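Local structure of cell division control protein Cdc48 (5E7P) at residues A[408-414]-A[452-456]; A[398-402]-A[415-419]. The protein probably binds and hydrolyses ATP as an AAA-family ATPase with two nucleotide-binding modules in tandem, each of which can hold ADP. All coordinates share one frame; numbering follows the deposited sequence.

Interaction 1. Residues A[408-414]-A[452-456]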
ATOM      1  N   VAL A 408      23.182 -10.843 -12.776  1.00 57.06           N
ATOM      2  CA  VAL A 408      22.223 -10.800 -13.871  1.00 56.78           C
ATOM      3  C   VAL A 408      22.833 -10.081 -15.068  1.00 58.28           C
ATOM      4  O   VAL A 408      23.077  -8.877 -15.008  1.00 56.96           O
ATOM      5  CB  VAL A 408      20.932 -10.071 -13.456  1.00 53.67           C
ATOM      6  CG1 VAL A 408      19.933 -10.058 -14.604  1.00 53.64           C
ATOM      7  CG2 VAL A 408      20.327 -10.725 -12.225  1.00 52.84           C
ATOM      8  N   PRO A 409      23.077 -10.822 -16.162  1.00 61.83           N
ATOM      9  CA  PRO A 409      23.719 -10.290 -17.372  1.00 65.15           C
ATOM     10  C   PRO A 409      22.969  -9.095 -17.950  1.00 66.30           C
ATOM     11  O   PRO A 409      21.793  -9.211 -18.294  1.00 65.19           O
ATOM     12  CB  PRO A 409      23.672 -11.475 -18.349  1.00 66.41           C
ATOM     13  CG  PRO A 409      22.616 -12.384 -17.813  1.00 65.26           C
ATOM     14  CD  PRO A 409      22.674 -12.228 -16.327  1.00 62.91           C
ATOM     15  N   SER A 410      23.651  -7.957 -18.056  1.00 69.25           N
ATOM     16  CA  SER A 410      23.012  -6.726 -18.508  1.00 71.89           C
ATOM     17  C   SER A 410      23.969  -5.796 -19.253  1.00 76.66           C
ATOM     18  O   SER A 410      25.180  -6.018 -19.269  1.00 78.46           O
ATOM     19  CB  SER A 410      22.389  -5.993 -17.320  1.00 69.46           C
ATOM     20  OG  SER A 410      23.371  -5.662 -16.352  1.00 69.44           O
ATOM     21  N   GLU A 411      23.412  -4.754 -19.867  1.00 78.92           N
ATOM     22  CA  GLU A 411      24.202  -3.767 -20.601  1.00 83.15           C
ATOM     23  C   GLU A 411      24.067  -2.373 -19.993  1.00 81.77           C
ATOM     24  O   GLU A 411      24.488  -2.135 -18.861  1.00 82.40           O
ATOM     25  CB  GLU A 411      23.786  -3.731 -22.073  1.00 87.90           C
ATOM     26  CG  GLU A 411      24.241  -4.931 -22.884  1.00 93.18           C
ATOM     27  CD  GLU A 411      23.638  -4.957 -24.276  1.00 96.60           C
ATOM     28  OE1 GLU A 411      22.904  -4.009 -24.627  1.00 96.27           O
ATOM     29  OE2 GLU A 411      23.894  -5.930 -25.017  1.00 99.53           O
ATOM     30  N   ASP A 412      23.482  -1.456 -20.758  1.00 79.72           N
ATOM     31  CA  ASP A 412      23.293  -0.081 -20.307  1.00 76.94           C
ATOM     32  C   ASP A 412      21.911   0.087 -19.687  1.00 71.14           C
ATOM     33  O   ASP A 412      20.978   0.538 -20.350  1.00 71.35           O
ATOM     34  CB  ASP A 412      23.457   0.894 -21.475  1.00 80.35           C
ATOM     35  CG  ASP A 412      24.780   0.723 -22.199  1.00 85.44           C
ATOM     36  OD1 ASP A 412      24.846  -0.110 -23.128  1.00 88.05           O
ATOM     37  OD2 ASP A 412      25.752   1.424 -21.845  1.00 86.66           O
ATOM     38  N   LEU A 413      21.788  -0.267 -18.412  1.00 65.25           N
ATOM     39  CA  LEU A 413      20.488  -0.294 -17.750  1.00 59.44           C
ATOM     40  C   LEU A 413      19.937   1.086 -17.406  1.00 56.02           C
ATOM     41  O   LEU A 413      18.722   1.289 -17.438  1.00 57.56           O
ATOM     42  CB  LEU A 413      20.547  -1.160 -16.491  1.00 57.27           C
ATOM     43  CG  LEU A 413      20.863  -2.638 -16.715  1.00 57.48           C
ATOM     44  CD1 LEU A 413      20.900  -3.372 -15.390  1.00 56.22           C
ATOM     45  CD2 LEU A 413      19.842  -3.261 -17.651  1.00 57.78           C
ATOM     46  N   ASP A 414      20.825   2.024 -17.081  1.00 51.05           N
ATOM     47  CA  ASP A 414      20.427   3.368 -16.660  1.00 46.90           C
ATOM     48  C   ASP A 414      19.447   3.288 -15.483  1.00 43.98           C
ATOM     49  O   ASP A 414      18.312   3.755 -15.564  1.00 42.45           O
ATOM     50  CB  ASP A 414      19.830   4.151 -17.838  1.00 46.90           C
ATOM     51  CG  ASP A 414      19.602   5.622 -17.518  1.00 48.94           C
ATOM     52  OD1 ASP A 414      20.095   6.098 -16.473  1.00 51.24           O
ATOM     53  OD2 ASP A 414      18.932   6.306 -18.319  1.00 48.57           O
ATOM     54  N   PRO A 452      20.388 -14.112 -23.779  1.00 86.46           N
ATOM     55  CA  PRO A 452      19.629 -12.969 -23.258  1.00 80.55           C
ATOM     56  C   PRO A 452      20.471 -12.024 -22.408  1.00 75.80           C
ATOM     57  O   PRO A 452      21.191 -12.463 -21.513  1.00 75.34           O
ATOM     58  CB  PRO A 452      18.550 -13.629 -22.396  1.00 79.54           C
ATOM     59  CG  PRO A 452      19.126 -14.950 -22.017  1.00 82.19           C
ATOM     60  CD  PRO A 452      19.922 -15.388 -23.208  1.00 86.11           C
ATOM     61  N   VAL A 453      20.374 -10.730 -22.694  1.00 73.05           N
ATOM     62  CA  VAL A 453      21.091  -9.722 -21.922  1.00 70.55           C
ATOM     63  C   VAL A 453      20.221  -8.486 -21.681  1.00 65.68           C
ATOM     64  O   VAL A 453      19.788  -7.820 -22.623  1.00 66.60           O
ATOM     65  CB  VAL A 453      22.432  -9.339 -22.592  1.00 73.31           C
ATOM     66  CG1 VAL A 453      22.243  -9.075 -24.084  1.00 75.89           C
ATOM     67  CG2 VAL A 453      23.056  -8.144 -21.891  1.00 70.94           C
ATOM     68  N   LEU A 454      19.963  -8.195 -20.410  1.00 60.19           N
ATOM     69  CA  LEU A 454      19.062  -7.110 -20.027  1.00 55.12           C
ATOM     70  C   LEU A 454      19.547  -5.730 -20.463  1.00 55.41           C
ATOM     71  O   LEU A 454      20.698  -5.362 -20.238  1.00 57.04           O
ATOM     72  CB  LEU A 454      18.826  -7.114 -18.515  1.00 50.99           C
ATOM     73  CG  LEU A 454      17.483  -7.655 -18.027  1.00 49.46           C
ATOM     74  CD1 LEU A 454      17.405  -9.159 -18.231  1.00 52.03           C
ATOM     75  CD2 LEU A 454      17.253  -7.290 -16.567  1.00 46.52           C
ATOM     76  N   ARG A 455      18.652  -4.969 -21.081  1.00 55.27           N
ATOM     77  CA  ARG A 455      18.943  -3.592 -21.453  1.00 56.50           C
ATOM     78  C   ARG A 455      17.909  -2.657 -20.836  1.00 53.51           C
ATOM     79  O   ARG A 455      16.944  -3.112 -20.222  1.00 53.32           O
ATOM     80  CB  ARG A 455      18.976  -3.440 -22.973  1.00 60.79           C
ATOM     81  CG  ARG A 455      17.733  -3.952 -23.674  1.00 63.89           C
ATOM     82  CD  ARG A 455      17.922  -3.975 -25.182  1.00 68.52           C
ATOM     83  NE  ARG A 455      19.067  -4.794 -25.574  1.00 72.24           N
ATOM     84  CZ  ARG A 455      19.374  -5.094 -26.831  1.00 75.47           C
ATOM     85  NH1 ARG A 455      18.618  -4.648 -27.826  1.00 75.91           N
ATOM     86  NH2 ARG A 455      20.435  -5.846 -27.093  1.00 77.90           N
ATOM     87  N   HIS A 456      18.117  -1.353 -20.995  1.00 51.99           N
ATOM     88  CA  HIS A 456      17.225  -0.354 -20.416  1.00 48.91           C
ATOM     89  C   HIS A 456      15.810  -0.458 -20.972  1.00 50.70           C
ATOM     90  O   HIS A 456      14.836  -0.193 -20.266  1.00 51.35           O
ATOM     91  CB  HIS A 456      17.767   1.054 -20.656  1.00 46.70           C
ATOM     92  CG  HIS A 456      16.846   2.138 -20.197  1.00 45.81           C
ATOM     93  ND1 HIS A 456      16.669   2.452 -18.867  1.00 44.01           N
ATOM     94  CD2 HIS A 456      16.039   2.976 -20.892  1.00 47.09           C
ATOM     95  CE1 HIS A 456      15.800   3.440 -18.761  1.00 44.07           C
ATOM     96  NE2 HIS A 456      15.401   3.777 -19.975  1.00 45.93           N
TER

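Interaction 2. Residues A[398-402]-A[415-419]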
ATOM      1  N   ARG A 398      17.273   2.811  -6.391  1.00 33.80           N
ATOM      2  CA  ARG A 398      18.414   2.473  -7.231  1.00 35.09           C
ATOM      3  C   ARG A 398      19.302   1.446  -6.537  1.00 34.91           C
ATOM      4  O   ARG A 398      19.835   0.541  -7.181  1.00 35.48           O
ATOM      5  CB  ARG A 398      19.219   3.721  -7.608  1.00 37.63           C
ATOM      6  CG  ARG A 398      20.485   3.409  -8.390  1.00 40.12           C
ATOM      7  CD  ARG A 398      20.977   4.598  -9.187  1.00 44.14           C
ATOM      8  NE  ARG A 398      22.145   4.251  -9.992  1.00 48.95           N
ATOM      9  CZ  ARG A 398      22.650   5.019 -10.952  1.00 51.66           C
ATOM     10  NH1 ARG A 398      22.090   6.187 -11.238  1.00 50.54           N
ATOM     11  NH2 ARG A 398      23.716   4.614 -11.632  1.00 54.75           N
ATOM     12  N   SER A 399      19.448   1.583  -5.222  1.00 35.18           N
ATOM     13  CA  SER A 399      20.204   0.617  -4.429  1.00 37.52           C
ATOM     14  C   SER A 399      19.573  -0.770  -4.508  1.00 38.51           C
ATOM     15  O   SER A 399      20.270  -1.781  -4.610  1.00 39.78           O
ATOM     16  CB  SER A 399      20.291   1.062  -2.966  1.00 38.01           C
ATOM     17  OG  SER A 399      21.131   2.194  -2.815  1.00 41.91           O
ATOM     18  N   LEU A 400      18.246  -0.811  -4.462  1.00 37.05           N
ATOM     19  CA  LEU A 400      17.522  -2.071  -4.530  1.00 36.50           C
ATOM     20  C   LEU A 400      17.664  -2.736  -5.899  1.00 37.26           C
ATOM     21  O   LEU A 400      17.870  -3.947  -5.988  1.00 37.65           O
ATOM     22  CB  LEU A 400      16.047  -1.854  -4.187  1.00 34.39           C
ATOM     23  CG  LEU A 400      15.768  -1.470  -2.732  1.00 35.04           C
ATOM     24  CD1 LEU A 400      14.308  -1.097  -2.538  1.00 33.62           C
ATOM     25  CD2 LEU A 400      16.164  -2.602  -1.794  1.00 34.89           C
ATOM     26  N   LEU A 401      17.556  -1.939  -6.959  1.00 36.36           N
ATOM     27  CA  LEU A 401      17.650  -2.456  -8.321  1.00 36.63           C
ATOM     28  C   LEU A 401      19.014  -3.080  -8.586  1.00 39.43           C
ATOM     29  O   LEU A 401      19.105  -4.178  -9.135  1.00 38.82           O
ATOM     30  CB  LEU A 401      17.355  -1.355  -9.344  1.00 34.67           C
ATOM     31  CG  LEU A 401      15.891  -0.923  -9.440  1.00 32.86           C
ATOM     32  CD1 LEU A 401      15.750   0.347 -10.272  1.00 31.72           C
ATOM     33  CD2 LEU A 401      15.043  -2.043 -10.023  1.00 32.66           C
ATOM     34  N   GLU A 402      20.071  -2.380  -8.187  1.00 43.10           N
ATOM     35  CA  GLU A 402      21.427  -2.904  -8.318  1.00 46.97           C
ATOM     36  C   GLU A 402      21.590  -4.211  -7.546  1.00 45.08           C
ATOM     37  O   GLU A 402      22.223  -5.149  -8.026  1.00 47.43           O
ATOM     38  CB  GLU A 402      22.453  -1.865  -7.856  1.00 51.19           C
ATOM     39  CG  GLU A 402      22.658  -0.738  -8.855  1.00 56.42           C
ATOM     40  CD  GLU A 402      23.355   0.466  -8.260  1.00 61.16           C
ATOM     41  OE1 GLU A 402      23.847   0.368  -7.115  1.00 63.45           O
ATOM     42  OE2 GLU A 402      23.405   1.514  -8.941  1.00 62.42           O
ATOM     43  N   LEU A 415      19.905   2.683 -14.392  1.00 43.96           N
ATOM     44  CA  LEU A 415      19.053   2.406 -13.240  1.00 43.67           C
ATOM     45  C   LEU A 415      18.548   3.656 -12.523  1.00 44.86           C
ATOM     46  O   LEU A 415      17.530   3.612 -11.829  1.00 45.89           O
ATOM     47  CB  LEU A 415      19.773   1.483 -12.257  1.00 43.22           C
ATOM     48  CG  LEU A 415      20.030   0.077 -12.800  1.00 44.37           C
ATOM     49  CD1 LEU A 415      20.642  -0.804 -11.734  1.00 44.06           C
ATOM     50  CD2 LEU A 415      18.741  -0.535 -13.319  1.00 42.71           C
ATOM     51  N   GLY A 416      19.259   4.766 -12.687  1.00 43.74           N
ATOM     52  CA  GLY A 416      18.844   6.024 -12.094  1.00 42.21           C
ATOM     53  C   GLY A 416      17.531   6.502 -12.678  1.00 42.80           C
ATOM     54  O   GLY A 416      16.685   7.052 -11.971  1.00 43.27           O
ATOM     55  N   ASP A 417      17.361   6.285 -13.978  1.00 43.66           N
ATOM     56  CA  ASP A 417      16.144   6.678 -14.678  1.00 43.30           C
ATOM     57  C   ASP A 417      14.970   5.787 -14.279  1.00 40.98           C
ATOM     58  O   ASP A 417      13.845   6.259 -14.119  1.00 39.06           O
ATOM     59  CB  ASP A 417      16.361   6.626 -16.191  1.00 45.36           C
ATOM     60  CG  ASP A 417      15.095   6.917 -16.972  1.00 49.21           C
ATOM     61  OD1 ASP A 417      14.693   8.099 -17.036  1.00 50.08           O
ATOM     62  OD2 ASP A 417      14.505   5.965 -17.527  1.00 50.98           O
ATOM     63  N   ILE A 418      15.241   4.495 -14.116  1.00 39.72           N
ATOM     64  CA  ILE A 418      14.220   3.548 -13.684  1.00 36.34           C
ATOM     65  C   ILE A 418      13.778   3.837 -12.251  1.00 34.17           C
ATOM     66  O   ILE A 418      12.593   3.764 -11.934  1.00 33.40           O
ATOM     67  CB  ILE A 418      14.715   2.098 -13.789  1.00 33.84           C
ATOM     68  CG1 ILE A 418      15.094   1.777 -15.235  1.00 33.60           C
ATOM     69  CG2 ILE A 418      13.651   1.128 -13.289  1.00 33.02           C
ATOM     70  CD1 ILE A 418      13.945   1.922 -16.208  1.00 33.05           C
ATOM     71  N   ALA A 419      14.736   4.177 -11.393  1.00 32.93           N
ATOM     72  CA  ALA A 419      14.438   4.544 -10.012  1.00 31.99           C
ATOM     73  C   ALA A 419      13.630   5.836  -9.946  1.00 34.84           C
ATOM     74  O   ALA A 419      12.715   5.967  -9.132  1.00 36.52           O
ATOM     75  CB  ALA A 419      15.722   4.679  -9.209  1.00 30.88           C
TER

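Interaction 1. Residues A[408-414]-A[452-456]
Leu454 and Ser410 sit side by side in a single parallel beta bridge that ties two connecting loops of the helical subdomain that follows strand 385-388, consistent with the lid of AAA+ ATPases. Both backbone polar groups of Leu454 are used: its N donates to Pro409 O at 3.0 Å, and its O accepts from Glu411 N at 2.8 Å. The Leu454 side chain continues the join on one flank, its CB 3.9 Å from Ser410 CB and 4.1 Å from Leu413 CD2. Leu405 covers this apolar patch, touching both Leu413 and Leu454, while Ala441 of helix 427-448 packs on Leu454.

Glu411 works on a different flank. With CG set beside its backbone N (chi1 -73°) and the chain extended beyond, the side chain runs across Val453 at about a right angle, and Glu411 CG meets Val453 CG2 at 3.6 Å. The carboxylate lies alongside the Arg455 guanidinium, but its OE1 is 3.9 Å from Arg455 NH2 and well out of the guanidinium plane, giving a long, purely electrostatic salt bridge.

His456 closes the far end, at the start of helix 456-462. Its CG is anti to the backbone N (chi1 175°), which swings the ring toward the chain at Leu413 and Asp414. Asp414 OD2 lies over one ring face, offset toward the rim, and could stabilise positive charge there. At the edge, in the ring plane, His456 ND1 donates to Leu413 O at 2.8 Å, an N-H...O angle of 147°.

Interaction 2. Residues A[398-402]-A[415-419]
Leu401 and Leu415 mesh where helix 394-404 meets the short helix 415-420, two elements of the helical, lid-like subdomain. The axes of the two segments approach to 9.3 Å at 124° between their N-to-C directions, so the helices run closer to antiparallel than parallel, well splayed. Leu415 CD1 touches both Leu401 CB, 4.1 Å away, and Glu402 CG, at 3.5 Å. Leu401 in turn sends CD1 across Ile418 at about a right angle, 3.8 Å from Ile418 CG2. At the N-terminal side of segment 398-402, Arg398 CB rests 4.0 Å from Ala419 CB, the pair where the two backbones come nearest.

Beyond this apolar layer, the Arg398 side chain is extended from CG to NE and lies across the first turn of helix 415-420. Its guanidinium has Leu415 CB and Gly416 N over one face, and Arg398 NH1 is 3.4 Å from Gly416 CA. No hydrogen bond joins the segments here. The guanidinium is oriented from its own helix instead: one turn on, Glu402 OE2 lies in its plane and accepts from Arg398 NE at 3.2 Å (167°), within a salt bridge. Arg397 adds a link between the helices through NH2 to Ala419 O.

Further out, Leu401 also packs on Leu430 and Val434 of helix 427-448, while Leu415 and Ile418 reach Leu459 of helix 456-462, placing the contact at a junction of all four helices.

The two contacts share one helical subdomain, probably the lid of the first ATPase module, with centres about 12 Å apart. Their segments alternate along the chain: 398-402, 408-414, 415-419, then 452-456 after the long helix 427-448. Interaction 2 packs helix 394-404 against helix 415-420, and interaction 1 joins the loops leading into helices 415-420 and 456-462. They touch where the His456 ring packs on Asp417 and Ile418. Leu405, which contacts Leu413, Leu454 and Leu415, bridges them further. Side chains of Val408 and Leu401 each lie about 10 Å from a bound ADP, and Met403 on helix 394-404 binds it, which places both contacts near the nucleotide pocket.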